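Local atomic coordinates of alpha-1,2-mannosidase (PDB entry 2WW2), a protein that hydrolyses alpha-mannosides with inversion of the anomeric configuration, as a calcium-dependent glycoside hydrolase of family GH92 from a human gut bacterium. Residues F7-V11 and L271-A276. Numbering follows the deposited sequence.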
ATOM      1  N   PHE A   7      37.571 -12.753  16.684  1.00  6.65           N
ATOM      2  CA  PHE A   7      36.687 -12.104  15.728  1.00  7.31           C
ATOM      3  C   PHE A   7      35.948 -13.087  14.822  1.00  7.06           C
ATOM      4  O   PHE A   7      34.745 -12.907  14.565  1.00  7.17           O
ATOM      5  CB  PHE A   7      37.445 -11.042  14.924  1.00  8.11           C
ATOM      6  CG  PHE A   7      37.802  -9.831  15.750  1.00 10.83           C
ATOM      7  CD1 PHE A   7      36.890  -9.333  16.681  1.00 14.83           C
ATOM      8  CD2 PHE A   7      39.023  -9.233  15.636  1.00 12.90           C
ATOM      9  CE1 PHE A   7      37.208  -8.230  17.473  1.00 16.31           C
ATOM     10  CE2 PHE A   7      39.356  -8.143  16.422  1.00 15.22           C
ATOM     11  CZ  PHE A   7      38.448  -7.639  17.335  1.00 16.30           C
ATOM     12  N   VAL A   8      36.619 -14.154  14.397  1.00  7.07           N
ATOM     13  CA  VAL A   8      35.962 -15.116  13.478  1.00  7.17           C
ATOM     14  C   VAL A   8      34.840 -15.869  14.196  1.00  7.22           C
ATOM     15  O   VAL A   8      33.907 -16.338  13.557  1.00  7.13           O
ATOM     16  CB  VAL A   8      36.975 -16.105  12.820  1.00  7.62           C
ATOM     17  CG1 VAL A   8      37.425 -17.147  13.846  1.00  6.24           C
ATOM     18  CG2 VAL A   8      36.362 -16.791  11.598  1.00  6.75           C
ATOM     19  N   ASP A   9      34.912 -15.960  15.526  1.00  8.22           N
ATOM     20  CA  ASP A   9      33.856 -16.618  16.322  1.00  8.68           C
ATOM     21  C   ASP A   9      32.517 -15.873  16.236  1.00  8.60           C
ATOM     22  O   ASP A   9      31.458 -16.443  16.521  1.00  8.03           O
ATOM     23  CB  ASP A   9      34.262 -16.754  17.806  1.00  8.62           C
ATOM     24  CG  ASP A   9      35.452 -17.678  18.004  1.00 11.70           C
ATOM     25  OD1 ASP A   9      35.569 -18.645  17.231  1.00 14.89           O
ATOM     26  OD2 ASP A   9      36.261 -17.448  18.933  1.00 12.36           O
ATOM     27  N   TYR A  10      32.558 -14.604  15.855  1.00  7.98           N
ATOM     28  CA  TYR A  10      31.332 -13.829  15.700  1.00  7.82           C
ATOM     29  C   TYR A  10      30.653 -14.061  14.337  1.00  8.03           C
ATOM     30  O   TYR A  10      29.501 -13.668  14.132  1.00  8.18           O
ATOM     31  CB  TYR A  10      31.625 -12.340  15.883  1.00  8.05           C
ATOM     32  CG  TYR A  10      31.971 -11.988  17.312  1.00  6.89           C
ATOM     33  CD1 TYR A  10      31.018 -12.138  18.337  1.00  6.55           C
ATOM     34  CD2 TYR A  10      33.222 -11.505  17.640  1.00  8.73           C
ATOM     35  CE1 TYR A  10      31.319 -11.807  19.662  1.00  7.92           C
ATOM     36  CE2 TYR A  10      33.543 -11.185  18.986  1.00  8.93           C
ATOM     37  CZ  TYR A  10      32.575 -11.341  19.969  1.00  8.96           C
ATOM     38  OH  TYR A  10      32.860 -11.033  21.276  1.00  9.73           O
ATOM     39  N   VAL A  11      31.353 -14.708  13.409  1.00  7.50           N
ATOM     40  CA  VAL A  11      30.852 -14.789  12.034  1.00  7.67           C
ATOM     41  C   VAL A  11      29.778 -15.864  11.879  1.00  8.06           C
ATOM     42  O   VAL A  11      30.014 -17.020  12.220  1.00  7.81           O
ATOM     43  CB  VAL A  11      31.980 -15.061  11.015  1.00  7.45           C
ATOM     44  CG1 VAL A  11      31.408 -15.285   9.593  1.00  6.95           C
ATOM     45  CG2 VAL A  11      32.977 -13.901  11.019  1.00  7.27           C
ATOM     46  N   LEU A 271      39.950 -10.149   9.568  1.00  7.65           N
ATOM     47  CA  LEU A 271      38.846  -9.498  10.294  1.00  7.45           C
ATOM     48  C   LEU A 271      39.410  -8.529  11.324  1.00  7.60           C
ATOM     49  O   LEU A 271      38.832  -7.469  11.575  1.00  7.93           O
ATOM     50  CB  LEU A 271      37.912 -10.508  10.991  1.00  7.22           C
ATOM     51  CG  LEU A 271      37.194 -11.495  10.048  1.00  7.15           C
ATOM     52  CD1 LEU A 271      36.522 -12.617  10.842  1.00  7.58           C
ATOM     53  CD2 LEU A 271      36.193 -10.768   9.136  1.00  7.74           C
ATOM     54  N   GLY A 272      40.528  -8.908  11.936  1.00  8.15           N
ATOM     55  CA  GLY A 272      41.090  -8.133  13.048  1.00  8.44           C
ATOM     56  C   GLY A 272      41.703  -6.806  12.646  1.00  9.59           C
ATOM     57  O   GLY A 272      42.113  -6.022  13.509  1.00  9.68           O
ATOM     58  N   ARG A 273      41.758  -6.533  11.344  1.00  9.03           N
ATOM     59  CA  ARG A 273      42.213  -5.213  10.914  1.00 10.03           C
ATOM     60  C   ARG A 273      41.260  -4.098  11.329  1.00  9.81           C
ATOM     61  O   ARG A 273      41.653  -2.933  11.349  1.00 10.02           O
ATOM     62  CB  ARG A 273      42.482  -5.156   9.413  1.00  9.25           C
ATOM     63  CG  ARG A 273      43.618  -6.065   8.982  1.00 10.93           C
ATOM     64  CD  ARG A 273      44.116  -5.656   7.614  1.00 10.97           C
ATOM     65  NE  ARG A 273      45.146  -6.564   7.128  1.00  9.60           N
ATOM     66  CZ  ARG A 273      45.611  -6.548   5.889  1.00  9.72           C
ATOM     67  NH1 ARG A 273      45.114  -5.674   5.029  1.00  6.98           N
ATOM     68  NH2 ARG A 273      46.558  -7.409   5.508  1.00  9.96           N
ATOM     69  N   VAL A 274      40.013  -4.445  11.646  1.00  9.23           N
ATOM     70  CA  VAL A 274      39.155  -3.509  12.352  1.00  9.61           C
ATOM     71  C   VAL A 274      38.643  -4.129  13.651  1.00  9.77           C
ATOM     72  O   VAL A 274      37.992  -5.184  13.657  1.00  9.51           O
ATOM     73  CB  VAL A 274      38.023  -2.862  11.470  1.00  9.62           C
ATOM     74  CG1 VAL A 274      37.230  -3.913  10.732  1.00 10.83           C
ATOM     75  CG2 VAL A 274      37.099  -1.966  12.345  1.00 10.17           C
ATOM     76  N   GLU A 275      39.003  -3.502  14.761  1.00  9.20           N
ATOM     77  CA  GLU A 275      38.680  -4.053  16.061  1.00 10.15           C
ATOM     78  C   GLU A 275      37.530  -3.279  16.684  1.00 10.09           C
ATOM     79  O   GLU A 275      37.715  -2.132  17.098  1.00  9.86           O
ATOM     80  CB  GLU A 275      39.856  -3.901  17.020  1.00 11.30           C
ATOM     81  CG  GLU A 275      41.051  -4.758  16.785  1.00 15.89           C
ATOM     82  CD  GLU A 275      42.027  -4.643  17.975  1.00 19.15           C
ATOM     83  OE1 GLU A 275      43.035  -3.927  17.843  1.00 20.25           O
ATOM     84  OE2 GLU A 275      41.749  -5.223  19.041  1.00 21.37           O
ATOM     85  N   ALA A 276      36.368  -3.909  16.790  1.00  9.82           N
ATOM     86  CA  ALA A 276      35.214  -3.288  17.428  1.00  9.85           C
ATOM     87  C   ALA A 276      35.130  -3.677  18.901  1.00 10.02           C
ATOM     88  O   ALA A 276      35.242  -4.870  19.241  1.00 10.82           O
ATOM     89  CB  ALA A 276      33.932  -3.687  16.705  1.00  9.19           C
TER
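Phe7 and Leu271 bring the two backbones together, their CA atoms 6.4 Å apart, where segment 7-11 meets the type I beta turn from Leu271 to Val274. No hydrogen bond crosses between the segments, and the contact is apolar and largely buried. Phe7 gives the largest share of the buried surface. Its CG lies anti to the carbonyl carbon (chi1 -71°), which carries the ring over to the turn and the strand beyond. There Phe7 CD2 comes 3.5 Å from Gly272 CA, an oblique approach to the ring. Glu275 CG meets the ring edge near its plane, 3.8 Å from Phe7 CE2, and the two side chains cross at about a right angle. The Glu275 carboxylate turns to His665 for a hydrogen bond. The turn links helix 256-271 to strand 274-277, an outer strand of a mixed sheet within the GH92 catalytic region, so the contact packs the N-terminal segment against this junction. Tyr288 of helix 281-294 stacks on the Phe7 ring. Without the ring, as with an alanine here, Gly272 and the Glu275 methylenes would probably lose their apolar cover, and Tyr288 its stacking partner. At the base of the Phe7 side chain, Leu271 CB packs against Phe7 CB at 4.0 Å. The Leu271 CD1 branch reaches further, 3.7 Å from Val8 CA and 3.8 Å from Val11 CG2.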